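PDB 1JFX: lysozyme M1 from Streptomyces coelicolor, which hydrolyses the beta-1,4 linkages between N-acetylmuramic acid and N-acetylglucosamine in peptidoglycan, acting on O-acetylated (diacetylmuramic) cell walls as well. Local coordinates for residues A[17-20]-A[21-24]; A[34-37]-A[38-42]. All coordinates share one frame; numbering follows the deposited sequence.

Interaction 1: residues A[17-20]-A[21-24]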
loop_
_atom_site.group_PDB
_atom_site.type_symbol
_atom_site.label_atom_id
_atom_site.label_comp_id
_atom_site.label_asym_id
_atom_site.label_seq_id
_atom_site.Cartn_x
_atom_site.Cartn_y
_atom_site.Cartn_z
ATOM N N ILE A 17 -14.866 10.358 -5.926
ATOM C CA ILE A 17 -14.758 9.207 -6.819
ATOM C C ILE A 17 -16.054 8.417 -6.937
ATOM O O ILE A 17 -16.723 8.155 -5.935
ATOM C CB ILE A 17 -13.674 8.239 -6.300
ATOM C CG1 ILE A 17 -12.319 8.950 -6.265
ATOM C CG2 ILE A 17 -13.617 6.970 -7.186
ATOM C CD1 ILE A 17 -11.200 8.091 -5.612
ATOM N N ASN A 18 -16.420 8.054 -8.164
ATOM C CA ASN A 18 -17.607 7.232 -8.370
ATOM C C ASN A 18 -17.073 5.806 -8.477
ATOM O O ASN A 18 -16.592 5.384 -9.540
ATOM C CB ASN A 18 -18.337 7.606 -9.660
ATOM C CG ASN A 18 -19.618 6.818 -9.831
ATOM O OD1 ASN A 18 -19.691 5.664 -9.434
ATOM N ND2 ASN A 18 -20.629 7.438 -10.423
ATOM N N TRP A 19 -17.138 5.067 -7.374
ATOM C CA TRP A 19 -16.609 3.713 -7.365
ATOM C C TRP A 19 -17.340 2.697 -8.226
ATOM O O TRP A 19 -16.737 1.710 -8.655
ATOM C CB TRP A 19 -16.464 3.219 -5.919
ATOM C CG TRP A 19 -15.387 3.973 -5.184
ATOM C CD1 TRP A 19 -15.532 5.105 -4.435
ATOM C CD2 TRP A 19 -13.987 3.667 -5.181
ATOM N NE1 TRP A 19 -14.301 5.528 -3.963
ATOM C CE2 TRP A 19 -13.340 4.658 -4.406
ATOM C CE3 TRP A 19 -13.212 2.647 -5.762
ATOM C CZ2 TRP A 19 -11.959 4.661 -4.195
ATOM C CZ3 TRP A 19 -11.835 2.649 -5.554
ATOM C CH2 TRP A 19 -11.222 3.650 -4.775
ATOM N N SER A 20 -18.621 2.917 -8.510
ATOM C CA SER A 20 -19.304 1.969 -9.379
ATOM C C SER A 20 -18.671 2.101 -10.765
ATOM O O SER A 20 -18.565 1.125 -11.510
ATOM C CB SER A 20 -20.820 2.236 -9.428
ATOM O OG SER A 20 -21.142 3.482 -10.022
ATOM N N SER A 21 -18.232 3.310 -11.110
ATOM C CA SER A 21 -17.585 3.508 -12.401
ATOM C C SER A 21 -16.203 2.890 -12.434
ATOM O O SER A 21 -15.764 2.399 -13.485
ATOM C CB SER A 21 -17.501 4.992 -12.735
ATOM O OG SER A 21 -18.808 5.480 -12.960
ATOM N N VAL A 22 -15.514 2.914 -11.297
ATOM C CA VAL A 22 -14.171 2.325 -11.218
ATOM C C VAL A 22 -14.304 0.817 -11.447
ATOM O O VAL A 22 -13.515 0.204 -12.169
ATOM C CB VAL A 22 -13.525 2.595 -9.832
ATOM C CG1 VAL A 22 -12.234 1.783 -9.676
ATOM C CG2 VAL A 22 -13.225 4.080 -9.689
ATOM N N LYS A 23 -15.316 0.223 -10.823
ATOM C CA LYS A 23 -15.566 -1.203 -10.975
ATOM C C LYS A 23 -15.968 -1.539 -12.413
ATOM O O LYS A 23 -15.459 -2.497 -12.991
ATOM C CB LYS A 23 -16.685 -1.657 -10.036
ATOM C CG LYS A 23 -17.046 -3.144 -10.138
ATOM C CD LYS A 23 -16.009 -4.016 -9.416
ATOM C CE LYS A 23 -16.436 -5.485 -9.352
ATOM N NZ LYS A 23 -16.544 -6.089 -10.704
ATOM N N SER A 24 -16.874 -0.758 -13.001
ATOM C CA SER A 24 -17.298 -1.090 -14.367
ATOM C C SER A 24 -16.185 -0.866 -15.392
ATOM O O SER A 24 -16.224 -1.430 -16.490
ATOM C CB SER A 24 -18.563 -0.319 -14.760
ATOM O OG SER A 24 -18.322 1.061 -14.869
HETATM O O HOH W 1 -21.150 4.199 -12.367
#

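Interaction 2: residues A[34-37]-A[38-42]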
loop_
_atom_site.group_PDB
_atom_site.type_symbol
_atom_site.label_atom_id
_atom_site.label_comp_id
_atom_site.label_asym_id
_atom_site.label_seq_id
_atom_site.Cartn_x
_atom_site.Cartn_y
_atom_site.Cartn_z
ATOM N N ALA A 34 -5.258 6.281 4.196
ATOM C CA ALA A 34 -5.952 6.461 5.453
ATOM C C ALA A 34 -5.252 7.457 6.359
ATOM O O ALA A 34 -5.802 8.502 6.688
ATOM C CB ALA A 34 -6.086 5.125 6.172
ATOM N N THR A 35 -4.031 7.125 6.755
ATOM C CA THR A 35 -3.279 7.944 7.694
ATOM C C THR A 35 -1.873 8.273 7.198
ATOM O O THR A 35 -1.379 7.671 6.249
ATOM C CB THR A 35 -3.123 7.175 9.006
ATOM O OG1 THR A 35 -2.714 5.830 8.695
ATOM C CG2 THR A 35 -4.463 7.103 9.764
ATOM N N GLU A 36 -1.247 9.245 7.861
ATOM C CA GLU A 36 0.122 9.638 7.571
ATOM C C GLU A 36 0.739 10.120 8.881
ATOM O O GLU A 36 0.085 10.785 9.693
ATOM C CB GLU A 36 0.193 10.746 6.505
ATOM C CG GLU A 36 1.618 11.246 6.244
ATOM C CD GLU A 36 1.776 11.995 4.928
ATOM O OE1 GLU A 36 0.780 12.170 4.199
ATOM O OE2 GLU A 36 2.911 12.410 4.612
ATOM N N GLY A 37 1.996 9.770 9.092
ATOM C CA GLY A 37 2.662 10.179 10.318
ATOM C C GLY A 37 1.902 9.784 11.571
ATOM O O GLY A 37 1.333 8.693 11.659
ATOM N N THR A 38 1.876 10.689 12.544
ATOM C CA THR A 38 1.217 10.425 13.810
ATOM C C THR A 38 -0.180 10.999 13.945
ATOM O O THR A 38 -0.926 10.572 14.827
ATOM C CB THR A 38 2.012 11.014 14.985
ATOM O OG1 THR A 38 1.924 12.444 14.935
ATOM C CG2 THR A 38 3.485 10.601 14.895
ATOM N N ASN A 39 -0.535 11.976 13.112
ATOM C CA ASN A 39 -1.843 12.599 13.285
ATOM C C ASN A 39 -2.552 13.105 12.047
ATOM O O ASN A 39 -3.466 13.929 12.148
ATOM C CB ASN A 39 -1.721 13.745 14.287
ATOM C CG ASN A 39 -0.728 14.788 13.843
ATOM O OD1 ASN A 39 -0.520 14.990 12.648
ATOM N ND2 ASN A 39 -0.115 15.470 14.804
ATOM N N TYR A 40 -2.155 12.626 10.877
ATOM C CA TYR A 40 -2.836 13.047 9.673
ATOM C C TYR A 40 -3.814 11.942 9.290
ATOM O O TYR A 40 -3.465 10.764 9.348
ATOM C CB TYR A 40 -1.854 13.259 8.525
ATOM C CG TYR A 40 -2.534 13.589 7.219
ATOM C CD1 TYR A 40 -2.983 12.581 6.363
ATOM C CD2 TYR A 40 -2.758 14.913 6.849
ATOM C CE1 TYR A 40 -3.634 12.882 5.173
ATOM C CE2 TYR A 40 -3.410 15.231 5.658
ATOM C CZ TYR A 40 -3.847 14.211 4.823
ATOM O OH TYR A 40 -4.497 14.519 3.638
ATOM N N LYS A 41 -5.033 12.328 8.913
ATOM C CA LYS A 41 -6.049 11.377 8.466
ATOM C C LYS A 41 -6.598 11.915 7.154
ATOM O O LYS A 41 -6.989 13.078 7.074
ATOM C CB LYS A 41 -7.199 11.252 9.484
ATOM C CG LYS A 41 -8.230 10.192 9.100
ATOM C CD LYS A 41 -7.578 8.810 9.001
ATOM C CE LYS A 41 -8.543 7.744 8.522
ATOM N NZ LYS A 41 -9.715 7.577 9.437
ATOM N N ASP A 42 -6.612 11.076 6.123
ATOM C CA ASP A 42 -7.111 11.488 4.819
ATOM C C ASP A 42 -8.612 11.789 4.918
ATOM O O ASP A 42 -9.399 10.939 5.358
ATOM C CB ASP A 42 -6.845 10.382 3.796
ATOM C CG ASP A 42 -7.159 10.809 2.376
ATOM O OD1 ASP A 42 -8.354 10.979 2.056
ATOM O OD2 ASP A 42 -6.206 10.970 1.583
HETATM O O HOH W 2 1.115 13.535 11.337
#

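Interaction 1: residues A[17-20]-A[21-24]
Asn18 meets Ser21 at the N-cap of helix 19-24, the helical link of a beta-alpha-beta unit in this barrel. Its OD1 accepts from Ser21 N at 3.2 Å, the donor standing above the side-chain carbonyl plane, 57° out of it, and takes a weak bond from Ser20 N. With CG anti to the backbone N (chi1 -176°), the short amide folds back over first-turn N-H groups that have no preceding turn to bond to, a place that suits asparagine. The helix then runs regularly: Val22 N bonds to Asn18 O, and Lys23 N reaches Trp19 O at 3.0 Å.

On the buried side, Ile17 CG2 does double duty. It touches Val22 CG2 at 3.8 Å and lies over one face of the Trp19 indole, 3.5 Å above its plane and offset toward the rim. Val22 CB comes obliquely to Trp19 CE3 at 4.1 Å, the two side chains pointing the same way. Strand 6-10 meets this apolar group through Ile8 and Val10, while Asn48 on helix 45-54 accepts from the indole NE1. On the exposed side a water links the serine hydroxyls, donating to Ser20 OG at 2.5 Å and lying 2.7 Å from Ser21 OG.

Interaction 2: residues A[34-37]-A[38-42]
Thr35 and Lys41 cross at a slant on one face of the two short strands, the threonine methyl CG2 lying 3.6 Å from Lys41 CD. The lysine chain, bent at chi2 (60°), brings CD and CE against the carbonyl oxygen of Ala34, so this long residue contributes aliphatic surface here. The threonine's other branch, OG1, is hydrogen-bonded to His63.

On the opposite face Glu36 and Tyr40 pair. Glu36 CB approaches the tyrosine ring obliquely, 3.7 Å from CD1, so it is the base of the glutamate that packs. Its CG is anti to the backbone N (chi1 176°), and the extended chain carries the carboxylate on to two salt bridges, OE1 with Lys33 and OE2 with Arg66, which hold the group in place. The Glu36 side chain lies about 8 Å from those of Asp98 and Glu100, two of the three predicted active-site residues.

The four residues belong to a beta hairpin that continues strand 29-36 of the barrel into strand 40-41. Glu36 and Tyr40 form the hydrogen-bonded pair, their backbone N and O atoms joined both ways at 3.1 Å, whereas Thr35 and Lys41 are a non-hydrogen-bonded pair. Gly37 suits the bend, its positive phi (54°) being easy for glycine. Just past strand 40-41, Asp42 N donates almost straight to Ala34 O at 2.8 Å, and the Asp42 carboxylate receives the backbone N-H groups of Arg44 and His12.

From the N terminus, strand 6-10 comes first, and interaction 1 follows at the start of helix 19-24, closing a tight helical turn. The chain then enters strand 29-36, which lies parallel to strand 6-10 and completes the beta-alpha-beta unit. Interaction 2 closes the hairpin where this strand ends and turns back into strand 40-41, ahead of helix 45-54. The two contacts are in series, neither nesting nor crossing; the centres of interactions 1 and 2 are 25 Å apart and their nearest atoms about 9 Å. Helix 45-54 connects them indirectly: the chain reaches it soon after 38-42, and it packs back on 17-20, with Asn51 and Ala52 against Trp19.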